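PDB 4BG7: putative transcriptional coactivator P15 from Enterobacteria phage t5, which probably binds DNA as a phage homolog of the eukaryotic coactivator PC4, and is implicated in recombination-dependent DNA replication. Local coordinates for residues Q4-Y9 and S33-N38; Q27-V32 and R44-D49; N38-I43 and G60-Y65. One frame throughout, in Å; residues are numbered along the deposited sequence.

Interaction 1 of 3, residues Q4-Y9 and S33-N38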
loop_
_atom_site.group_PDB
_atom_site.type_symbol
_atom_site.label_atom_id
_atom_site.label_comp_id
_atom_site.label_asym_id
_atom_site.label_seq_id
_atom_site.Cartn_x
_atom_site.Cartn_y
_atom_site.Cartn_z
ATOM N N GLN A 4 1.671 -13.161 -7.720
ATOM C CA GLN A 4 2.933 -12.552 -8.195
ATOM C C GLN A 4 2.986 -11.028 -7.951
ATOM O O GLN A 4 1.943 -10.449 -7.798
ATOM C CB GLN A 4 3.031 -12.787 -9.699
ATOM C CG GLN A 4 2.206 -11.803 -10.497
ATOM C CD GLN A 4 1.828 -12.272 -11.875
ATOM O OE1 GLN A 4 1.344 -13.389 -12.050
ATOM N NE2 GLN A 4 2.000 -11.395 -12.864
ATOM N N VAL A 5 4.175 -10.410 -7.991
ATOM C CA VAL A 5 4.327 -8.931 -7.970
ATOM C C VAL A 5 4.561 -8.378 -9.399
ATOM O O VAL A 5 5.284 -8.972 -10.224
ATOM C CB VAL A 5 5.452 -8.444 -7.008
ATOM C CG1 VAL A 5 5.779 -6.939 -7.199
ATOM C CG2 VAL A 5 5.085 -8.730 -5.547
ATOM N N ASN A 6 3.879 -7.282 -9.708
ATOM C CA ASN A 6 4.035 -6.623 -10.995
ATOM C C ASN A 6 4.807 -5.348 -10.832
ATOM O O ASN A 6 4.520 -4.586 -9.893
ATOM C CB ASN A 6 2.675 -6.349 -11.617
ATOM C CG ASN A 6 1.792 -7.549 -11.597
ATOM O OD1 ASN A 6 2.064 -8.498 -12.273
ATOM N ND2 ASN A 6 0.748 -7.525 -10.767
ATOM N N GLN A 7 5.765 -5.115 -11.768
ATOM C CA GLN A 7 6.723 -3.995 -11.676
ATOM C C GLN A 7 6.289 -2.835 -12.549
ATOM O O GLN A 7 6.943 -1.775 -12.595
ATOM C CB GLN A 7 8.173 -4.484 -11.885
ATOM C CG GLN A 7 8.613 -5.456 -10.767
ATOM C CD GLN A 7 10.014 -6.067 -11.012
ATOM O OE1 GLN A 7 10.154 -7.253 -11.290
ATOM N NE2 GLN A 7 11.028 -5.241 -10.956
ATOM N N ASN A 8 5.122 -3.027 -13.180
ATOM C CA ASN A 8 4.429 -2.030 -13.958
ATOM C C ASN A 8 2.955 -2.474 -14.166
ATOM O O ASN A 8 2.516 -3.549 -13.698
ATOM C CB ASN A 8 5.141 -1.762 -15.267
ATOM C CG ASN A 8 5.109 -2.950 -16.204
ATOM O OD1 ASN A 8 4.051 -3.448 -16.507
ATOM N ND2 ASN A 8 6.272 -3.352 -16.727
ATOM N N TYR A 9 2.191 -1.578 -14.787
ATOM C CA TYR A 9 0.801 -1.839 -15.047
ATOM C C TYR A 9 0.448 -2.200 -16.491
ATOM O O TYR A 9 -0.725 -2.135 -16.872
ATOM C CB TYR A 9 -0.022 -0.642 -14.607
ATOM C CG TYR A 9 -0.358 -0.671 -13.111
ATOM C CD1 TYR A 9 0.514 -0.113 -12.119
ATOM C CD2 TYR A 9 -1.560 -1.188 -12.687
ATOM C CE1 TYR A 9 0.177 -0.147 -10.769
ATOM C CE2 TYR A 9 -1.898 -1.193 -11.326
ATOM C CZ TYR A 9 -1.022 -0.663 -10.372
ATOM O OH TYR A 9 -1.501 -0.756 -9.041
ATOM N N SER A 33 -6.639 -3.548 -9.646
ATOM C CA SER A 33 -6.598 -3.802 -11.092
ATOM C C SER A 33 -6.730 -5.290 -11.373
ATOM O O SER A 33 -6.446 -6.123 -10.517
ATOM C CB SER A 33 -5.287 -3.268 -11.650
ATOM O OG SER A 33 -4.122 -3.887 -11.119
ATOM N N GLU A 34 -7.157 -5.597 -12.596
ATOM C CA GLU A 34 -7.283 -6.992 -13.038
ATOM C C GLU A 34 -6.226 -7.184 -14.136
ATOM O O GLU A 34 -6.084 -6.322 -15.012
ATOM C CB GLU A 34 -8.653 -7.263 -13.578
ATOM C CG GLU A 34 -8.800 -8.753 -13.862
ATOM C CD GLU A 34 -10.158 -9.110 -14.432
ATOM O OE1 GLU A 34 -11.104 -8.294 -14.349
ATOM O OE2 GLU A 34 -10.228 -10.207 -14.997
ATOM N N PHE A 35 -5.528 -8.320 -14.067
ATOM C CA PHE A 35 -4.486 -8.715 -15.043
ATOM C C PHE A 35 -4.457 -10.281 -15.058
ATOM O O PHE A 35 -4.292 -10.883 -13.985
ATOM C CB PHE A 35 -3.136 -8.210 -14.533
ATOM C CG PHE A 35 -1.944 -8.693 -15.334
ATOM C CD1 PHE A 35 -1.748 -8.261 -16.639
ATOM C CD2 PHE A 35 -1.046 -9.565 -14.788
ATOM C CE1 PHE A 35 -0.656 -8.708 -17.386
ATOM C CE2 PHE A 35 0.032 -10.030 -15.537
ATOM C CZ PHE A 35 0.213 -9.590 -16.840
ATOM N N ARG A 36 -4.715 -10.923 -16.204
ATOM C CA ARG A 36 -4.456 -12.410 -16.361
ATOM C C ARG A 36 -5.331 -13.161 -15.399
ATOM O O ARG A 36 -4.882 -14.045 -14.680
ATOM C CB ARG A 36 -2.947 -12.747 -16.123
ATOM C CG ARG A 36 -2.461 -14.196 -16.400
ATOM C CD ARG A 36 -1.175 -14.612 -15.615
ATOM N NE ARG A 36 -0.027 -13.789 -15.981
ATOM C CZ ARG A 36 1.119 -13.654 -15.305
ATOM N NH1 ARG A 36 1.368 -14.327 -14.171
ATOM N NH2 ARG A 36 2.045 -12.836 -15.779
ATOM N N GLY A 37 -6.585 -12.743 -15.344
ATOM C CA GLY A 37 -7.570 -13.429 -14.546
ATOM C C GLY A 37 -7.557 -13.175 -13.046
ATOM O O GLY A 37 -8.338 -13.777 -12.362
ATOM N N ASN A 38 -6.679 -12.284 -12.542
ATOM C CA ASN A 38 -6.464 -12.120 -11.116
ATOM C C ASN A 38 -6.480 -10.648 -10.722
ATOM O O ASN A 38 -6.233 -9.783 -11.540
ATOM C CB ASN A 38 -5.136 -12.773 -10.765
ATOM C CG ASN A 38 -5.174 -14.285 -11.022
ATOM O OD1 ASN A 38 -5.984 -15.013 -10.449
ATOM N ND2 ASN A 38 -4.375 -14.724 -11.956
HETATM O O HOH W 1 -3.245 -2.713 -8.753
#
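Ser33 OG and Tyr9 OH meet through a shared water, which lies 2.8 Å from Ser33 OG and 2.6 Å from Tyr9 OH; His12 ND1 is a second hydrogen-bond partner of the serine hydroxyl. With OG set between the backbone N and the carbonyl carbon of its own residue (chi1 62°), the hydroxyl is turned toward the tyrosine, and Ser33 OG comes within 3.5 Å of Tyr9 CE2, approaching the ring obliquely, whereas Ser33 CB meets the ring in its plane, at the edge. His12 packs here too, edge-to-face with Tyr9 and stacked with Phe35.

Farther along, the contact turns on amides. Gln4 NE2 donates to Asn6 OD1 at 3.0 Å, with an N-H...O angle of 147°, arriving in the plane of the Asn6 carbonyl. The same Gln4 NE2 touches the rim of the Phe35 ring, 3.6 Å from CE2, while Asn6 OD1 comes to that ring obliquely. Asn6 is fixed at its other end by a bond from ND2 to Ser62 OG, so its amide ties the N-terminal segment to strand 54-64 while orienting Gln4. Arg36 brings its guanidinium across the Gln4 amide, but the two groups are modelled too close together and their mutual placing is doubtful.

Phe35 and Arg36 are presented by a type I' turn from Phe35 to Asn38, the tight two-residue connection of a beta hairpin, closed by Phe35 N to Asn38 O (3.0 Å) and Asn38 N to Phe35 O (3.1 Å). The segment before the sheet thus meets the hairpin end through a bridging water and polar groups set against aromatic rings, a largely polar junction in which Ser33 and Asn6 also bond outside the two segments, to His12 and Ser62.

Interaction 2 of 3, residues Q27-V32 and R44-D49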
loop_
_atom_site.group_PDB
_atom_site.type_symbol
_atom_site.label_atom_id
_atom_site.label_comp_id
_atom_site.label_asym_id
_atom_site.label_seq_id
_atom_site.Cartn_x
_atom_site.Cartn_y
_atom_site.Cartn_z
ATOM N N GLN A 27 1.195 11.916 -9.427
ATOM C CA GLN A 27 0.135 11.629 -8.456
ATOM C C GLN A 27 0.023 10.118 -8.103
ATOM O O GLN A 27 0.074 9.265 -8.997
ATOM C CB GLN A 27 -1.158 12.066 -9.032
ATOM C CG GLN A 27 -2.387 11.504 -8.382
ATOM C CD GLN A 27 -3.676 12.156 -8.862
ATOM O OE1 GLN A 27 -4.337 11.693 -9.765
ATOM N NE2 GLN A 27 -4.047 13.254 -8.209
ATOM N N VAL A 28 -0.194 9.793 -6.820
ATOM C CA VAL A 28 -0.119 8.407 -6.342
ATOM C C VAL A 28 -1.533 7.882 -6.098
ATOM O O VAL A 28 -2.222 8.394 -5.244
ATOM C CB VAL A 28 0.696 8.341 -5.015
ATOM C CG1 VAL A 28 0.944 6.917 -4.612
ATOM C CG2 VAL A 28 2.021 9.070 -5.148
ATOM N N ARG A 29 -1.995 6.879 -6.868
ATOM C CA ARG A 29 -3.342 6.299 -6.647
ATOM C C ARG A 29 -3.324 4.855 -6.209
ATOM O O ARG A 29 -2.718 4.003 -6.852
ATOM C CB ARG A 29 -4.264 6.388 -7.865
ATOM C CG ARG A 29 -4.492 7.811 -8.303
ATOM C CD ARG A 29 -5.740 7.932 -9.123
ATOM N NE ARG A 29 -5.664 9.230 -9.748
ATOM C CZ ARG A 29 -6.628 9.793 -10.471
ATOM N NH1 ARG A 29 -7.785 9.158 -10.660
ATOM N NH2 ARG A 29 -6.396 11.007 -11.010
ATOM N N LEU A 30 -3.966 4.586 -5.079
ATOM C CA LEU A 30 -4.200 3.233 -4.597
ATOM C C LEU A 30 -5.173 2.569 -5.523
ATOM O O LEU A 30 -6.334 3.032 -5.703
ATOM C CB LEU A 30 -4.808 3.194 -3.184
ATOM C CG LEU A 30 -4.876 1.814 -2.511
ATOM C CD1 LEU A 30 -3.463 1.307 -2.372
ATOM C CD2 LEU A 30 -5.550 2.022 -1.126
ATOM N N THR A 31 -4.730 1.444 -6.066
ATOM C CA THR A 31 -5.396 0.868 -7.225
ATOM C C THR A 31 -5.678 -0.625 -7.048
ATOM O O THR A 31 -4.838 -1.358 -6.543
ATOM C CB THR A 31 -4.540 1.070 -8.486
ATOM O OG1 THR A 31 -4.356 2.458 -8.661
ATOM C CG2 THR A 31 -5.227 0.405 -9.705
ATOM N N VAL A 32 -6.881 -1.026 -7.445
ATOM C CA VAL A 32 -7.204 -2.427 -7.593
ATOM C C VAL A 32 -7.339 -2.568 -9.121
ATOM O O VAL A 32 -8.118 -1.835 -9.785
ATOM C CB VAL A 32 -8.513 -2.878 -6.945
ATOM C CG1 VAL A 32 -8.776 -4.397 -7.271
ATOM C CG2 VAL A 32 -8.477 -2.625 -5.433
ATOM N N ARG A 44 -0.701 3.012 -8.855
ATOM C CA ARG A 44 -0.505 3.391 -10.265
ATOM C C ARG A 44 -0.239 4.870 -10.301
ATOM O O ARG A 44 -0.940 5.641 -9.624
ATOM C CB ARG A 44 -1.767 3.106 -11.094
ATOM C CG ARG A 44 -1.554 3.413 -12.565
ATOM C CD ARG A 44 -2.833 3.470 -13.336
ATOM N NE ARG A 44 -3.431 2.152 -13.664
ATOM C CZ ARG A 44 -3.173 1.427 -14.742
ATOM N NH1 ARG A 44 -2.241 1.794 -15.595
ATOM N NH2 ARG A 44 -3.856 0.289 -14.928
ATOM N N TYR A 45 0.755 5.292 -11.074
ATOM C CA TYR A 45 1.050 6.751 -11.187
ATOM C C TYR A 45 0.236 7.458 -12.286
ATOM O O TYR A 45 0.226 7.002 -13.430
ATOM C CB TYR A 45 2.523 6.998 -11.416
ATOM C CG TYR A 45 3.334 6.640 -10.191
ATOM C CD1 TYR A 45 3.336 7.479 -9.077
ATOM C CD2 TYR A 45 4.006 5.424 -10.087
ATOM C CE1 TYR A 45 4.067 7.149 -7.933
ATOM C CE2 TYR A 45 4.715 5.083 -8.930
ATOM C CZ TYR A 45 4.717 5.949 -7.856
ATOM O OH TYR A 45 5.404 5.647 -6.701
ATOM N N TRP A 46 -0.443 8.541 -11.917
ATOM C CA TRP A 46 -1.003 9.496 -12.881
ATOM C C TRP A 46 -0.116 10.710 -13.038
ATOM O O TRP A 46 0.466 11.171 -12.056
ATOM C CB TRP A 46 -2.367 9.848 -12.476
ATOM C CG TRP A 46 -3.296 8.658 -12.455
ATOM C CD1 TRP A 46 -3.070 7.455 -11.813
ATOM C CD2 TRP A 46 -4.629 8.551 -12.970
ATOM N NE1 TRP A 46 -4.112 6.635 -11.942
ATOM C CE2 TRP A 46 -5.075 7.203 -12.657
ATOM C CE3 TRP A 46 -5.457 9.373 -13.720
ATOM C CZ2 TRP A 46 -6.329 6.730 -13.023
ATOM C CZ3 TRP A 46 -6.704 8.901 -14.091
ATOM C CH2 TRP A 46 -7.149 7.620 -13.738
ATOM N N LEU A 47 0.053 11.229 -14.269
ATOM C CA LEU A 47 0.933 12.347 -14.492
ATOM C C LEU A 47 0.191 13.495 -15.113
ATOM O O LEU A 47 -0.700 13.304 -15.911
ATOM C CB LEU A 47 2.092 11.973 -15.466
ATOM C CG LEU A 47 3.433 11.617 -14.830
ATOM C CD1 LEU A 47 3.201 10.640 -13.665
ATOM C CD2 LEU A 47 4.372 11.013 -15.852
ATOM N N LEU A 48 0.633 14.706 -14.789
ATOM C CA LEU A 48 0.051 15.917 -15.350
ATOM C C LEU A 48 0.542 16.113 -16.749
ATOM O O LEU A 48 1.703 15.875 -16.989
ATOM C CB LEU A 48 0.448 17.145 -14.527
ATOM C CG LEU A 48 -0.312 17.445 -13.227
ATOM C CD1 LEU A 48 0.352 18.648 -12.514
ATOM C CD2 LEU A 48 -1.786 17.678 -13.542
ATOM N N ASP A 49 -0.330 16.593 -17.633
ATOM C CA ASP A 49 0.072 17.203 -18.863
ATOM C C ASP A 49 0.244 18.687 -18.718
ATOM O O ASP A 49 0.018 19.225 -17.615
ATOM C CB ASP A 49 -0.810 16.792 -20.049
ATOM C CG ASP A 49 -2.084 17.641 -20.232
ATOM O OD1 ASP A 49 -2.503 18.401 -19.312
ATOM O OD2 ASP A 49 -2.652 17.501 -21.350
HETATM O O HOH W 2 -5.396 4.123 -10.795
#
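Segments 27-32 and 44-49 run antiparallel, their strand directions 145° apart, and are laced by two hydrogen-bonded pairs, Gln27 with Trp46 and Arg29 with Arg44. Gln27 N to Trp46 O is the shortest of the four bonds at 2.8 Å. Between them Val28 and Tyr45 form a non-hydrogen-bonded pair, and Tyr45 CA makes a CA-H...O contact with Gln27 O (3.5 Å).

On the face shared by Gln27, Arg29, Arg44 and Trp46, Arg29 lies against the indole. Its chain is extended from CG to NE, with CG beside the backbone N (chi1 -60°), which lays the guanidinium flat on the indole: the planes differ by only 5°, and Arg29 CZ stands 3.5 Å from the centroid of the Trp46 six-membered ring, a cation-pi contact. Arg29 CD makes a CH-pi contact over the five-membered ring. Gln27 OE1 accepts from Arg29 NE (2.8 Å) in the guanidinium plane, which would help hold the group's rotation; Arg29 NH2 also approaches this oxygen, so closely that the exact length is doubtful.

These strands form the central hairpin of the four-stranded antiparallel sheet of the PC4 fold; in PC4 the sheet surface binds single-stranded DNA, and this protein is probably similar. A water accepts from Trp46 NE1 (3.0 Å) and donates to Thr31 OG1, which in turn donates to Arg29 O. On the other face, Val28 CG2 meets Tyr45 CE1 at 4.0 Å, and both residues pack on Phe61 of the second subunit.

Interaction 3 of 3, residues N38-I43 and G60-Y65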
loop_
_atom_site.group_PDB
_atom_site.type_symbol
_atom_site.label_atom_id
_atom_site.label_comp_id
_atom_site.label_asym_id
_atom_site.label_seq_id
_atom_site.Cartn_x
_atom_site.Cartn_y
_atom_site.Cartn_z
ATOM N N ASN A 38 -6.679 -12.284 -12.542
ATOM C CA ASN A 38 -6.464 -12.120 -11.116
ATOM C C ASN A 38 -6.480 -10.648 -10.722
ATOM O O ASN A 38 -6.233 -9.783 -11.540
ATOM C CB ASN A 38 -5.136 -12.773 -10.765
ATOM C CG ASN A 38 -5.174 -14.285 -11.022
ATOM O OD1 ASN A 38 -5.984 -15.013 -10.449
ATOM N ND2 ASN A 38 -4.375 -14.724 -11.956
ATOM N N LEU A 39 -6.810 -10.383 -9.462
ATOM C CA LEU A 39 -6.823 -9.006 -8.932
ATOM C C LEU A 39 -5.523 -8.704 -8.191
ATOM O O LEU A 39 -4.996 -9.527 -7.488
ATOM C CB LEU A 39 -8.034 -8.789 -7.986
ATOM C CG LEU A 39 -9.372 -8.869 -8.725
ATOM C CD1 LEU A 39 -10.497 -8.694 -7.722
ATOM C CD2 LEU A 39 -9.491 -7.833 -9.850
ATOM N N TYR A 40 -5.102 -7.444 -8.295
ATOM C CA TYR A 40 -3.924 -6.905 -7.679
ATOM C C TYR A 40 -4.239 -5.577 -7.037
ATOM O O TYR A 40 -5.135 -4.841 -7.513
ATOM C CB TYR A 40 -2.882 -6.626 -8.779
ATOM C CG TYR A 40 -2.468 -7.927 -9.387
ATOM C CD1 TYR A 40 -1.451 -8.662 -8.835
ATOM C CD2 TYR A 40 -3.159 -8.439 -10.452
ATOM C CE1 TYR A 40 -1.112 -9.922 -9.363
ATOM C CE2 TYR A 40 -2.791 -9.661 -11.033
ATOM C CZ TYR A 40 -1.804 -10.409 -10.479
ATOM O OH TYR A 40 -1.460 -11.637 -11.059
ATOM N N MET A 41 -3.537 -5.301 -5.933
ATOM C CA MET A 41 -3.560 -3.974 -5.327
ATOM C C MET A 41 -2.186 -3.360 -5.372
ATOM O O MET A 41 -1.177 -4.016 -5.186
ATOM C CB MET A 41 -4.083 -3.943 -3.866
ATOM C CG MET A 41 -3.427 -4.889 -2.909
ATOM S SD MET A 41 -3.853 -4.573 -1.165
ATOM C CE MET A 41 -3.242 -6.091 -0.491
ATOM N N GLY A 42 -2.158 -2.055 -5.591
ATOM C CA GLY A 42 -0.882 -1.351 -5.654
ATOM C C GLY A 42 -1.006 0.141 -5.881
ATOM O O GLY A 42 -2.053 0.737 -5.616
ATOM N N ILE A 43 0.059 0.743 -6.395
ATOM C CA ILE A 43 0.026 2.170 -6.671
ATOM C C ILE A 43 0.253 2.394 -8.163
ATOM O O ILE A 43 1.245 1.934 -8.670
ATOM C CB ILE A 43 1.147 2.851 -5.894
ATOM C CG1 ILE A 43 0.839 2.868 -4.405
ATOM C CG2 ILE A 43 1.425 4.250 -6.437
ATOM C CD1 ILE A 43 -0.502 3.327 -3.871
ATOM N N GLY A 60 4.032 1.942 -12.045
ATOM C CA GLY A 60 3.650 1.630 -10.649
ATOM C C GLY A 60 4.022 0.200 -10.323
ATOM O O GLY A 60 4.785 -0.451 -11.054
ATOM N N PHE A 61 3.432 -0.330 -9.258
ATOM C CA PHE A 61 3.720 -1.717 -8.855
ATOM C C PHE A 61 2.469 -2.282 -8.166
ATOM O O PHE A 61 1.674 -1.566 -7.666
ATOM C CB PHE A 61 4.947 -1.790 -7.899
ATOM C CG PHE A 61 4.636 -1.387 -6.527
ATOM C CD1 PHE A 61 4.480 -0.049 -6.216
ATOM C CD2 PHE A 61 4.316 -2.329 -5.569
ATOM C CE1 PHE A 61 4.102 0.334 -4.949
ATOM C CE2 PHE A 61 3.945 -1.958 -4.306
ATOM C CZ PHE A 61 3.829 -0.634 -3.995
ATOM N N SER A 62 2.312 -3.584 -8.139
ATOM C CA SER A 62 1.183 -4.150 -7.516
ATOM C C SER A 62 1.499 -5.535 -7.020
ATOM O O SER A 62 2.557 -6.145 -7.377
ATOM C CB SER A 62 0.006 -4.122 -8.489
ATOM O OG SER A 62 0.198 -4.937 -9.625
ATOM N N PHE A 63 0.626 -6.030 -6.161
ATOM C CA PHE A 63 0.778 -7.384 -5.689
ATOM C C PHE A 63 -0.605 -7.978 -5.426
ATOM O O PHE A 63 -1.597 -7.279 -5.475
ATOM C CB PHE A 63 1.742 -7.448 -4.492
ATOM C CG PHE A 63 1.212 -6.833 -3.243
ATOM C CD1 PHE A 63 1.195 -5.465 -3.102
ATOM C CD2 PHE A 63 0.811 -7.610 -2.180
ATOM C CE1 PHE A 63 0.750 -4.833 -1.945
ATOM C CE2 PHE A 63 0.357 -7.006 -1.010
ATOM C CZ PHE A 63 0.306 -5.604 -0.904
ATOM N N PRO A 64 -0.697 -9.279 -5.141
ATOM C CA PRO A 64 -2.062 -9.797 -5.141
ATOM C C PRO A 64 -3.052 -9.213 -4.126
ATOM O O PRO A 64 -2.717 -8.851 -2.993
ATOM C CB PRO A 64 -1.887 -11.311 -4.882
ATOM C CG PRO A 64 -0.476 -11.599 -5.159
ATOM C CD PRO A 64 0.307 -10.328 -5.045
ATOM N N TYR A 65 -4.285 -9.086 -4.584
ATOM C CA TYR A 65 -5.388 -8.597 -3.798
ATOM C C TYR A 65 -6.269 -9.770 -3.457
ATOM O O TYR A 65 -7.154 -10.094 -4.255
ATOM C CB TYR A 65 -6.198 -7.595 -4.633
ATOM C CG TYR A 65 -7.354 -6.852 -3.937
ATOM C CD1 TYR A 65 -7.139 -5.993 -2.852
ATOM C CD2 TYR A 65 -8.647 -6.920 -4.439
ATOM C CE1 TYR A 65 -8.191 -5.266 -2.283
ATOM C CE2 TYR A 65 -9.683 -6.178 -3.908
ATOM C CZ TYR A 65 -9.469 -5.389 -2.809
ATOM O OH TYR A 65 -10.531 -4.667 -2.306
#
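Met41 CB starts its side chain against Tyr65, 3.8 Å from CD1. CG, wedged between the backbone N and the carbonyl carbon (chi1 52°), stands over one face of the Phe63 ring, offset toward the rim, and still brushes Tyr65 CD1. SD lies in the plane of the Tyr65 ring at its edge, 4.0 Å from CD1, and oblique to the Phe63 ring, so the sulfur makes Met-aromatic contacts with both. The extended chain ends with CE 3.6 Å from Phe63 CZ. Thr69, Thr70 and Leu73 of helix 67-83 also pack on Met41.

The backbone beneath is a hairpin of strands 38-48 and 54-64, the latter outermost within the chain's four-stranded antiparallel sheet. Met41 N donates to Phe63 O at 2.8 Å, with the reciprocal bond from Phe63 N; Ile43 and Phe61 pair likewise. Gly42, bare of side chain, brings its CA to 3.9 Å from Ser62 CA. Past the strand, Tyr65 N donates to Leu39 O (3.0 Å), while Leu39 CB lies at the Tyr65 ring edge. The phenol tip of Tyr65 crosses the dimer interface to Ser84 OG of the second subunit.

All three contacts lie on or against one antiparallel sheet. Interactions 1 and 3 have centres about 6 Å apart and are joined by a probable hydrogen bond from Ser33 N to Tyr40 O (2.9 Å), besides the tie between Asn6 and Ser62. Interactions 2 and 3 share strand 38-48, and a probable bond from Thr31 N to Gly42 O (2.8 Å) extends the pairing of strands 26-35 and 38-48 to Gly42 of interaction 3, while Val28 CG1 packs on Ile43 CG2. Interactions 1 and 2, with centres about 16 Å apart, still touch where Tyr9 OH lies 3.6 Å from Thr31 CB. Each of the three also reaches the second subunit.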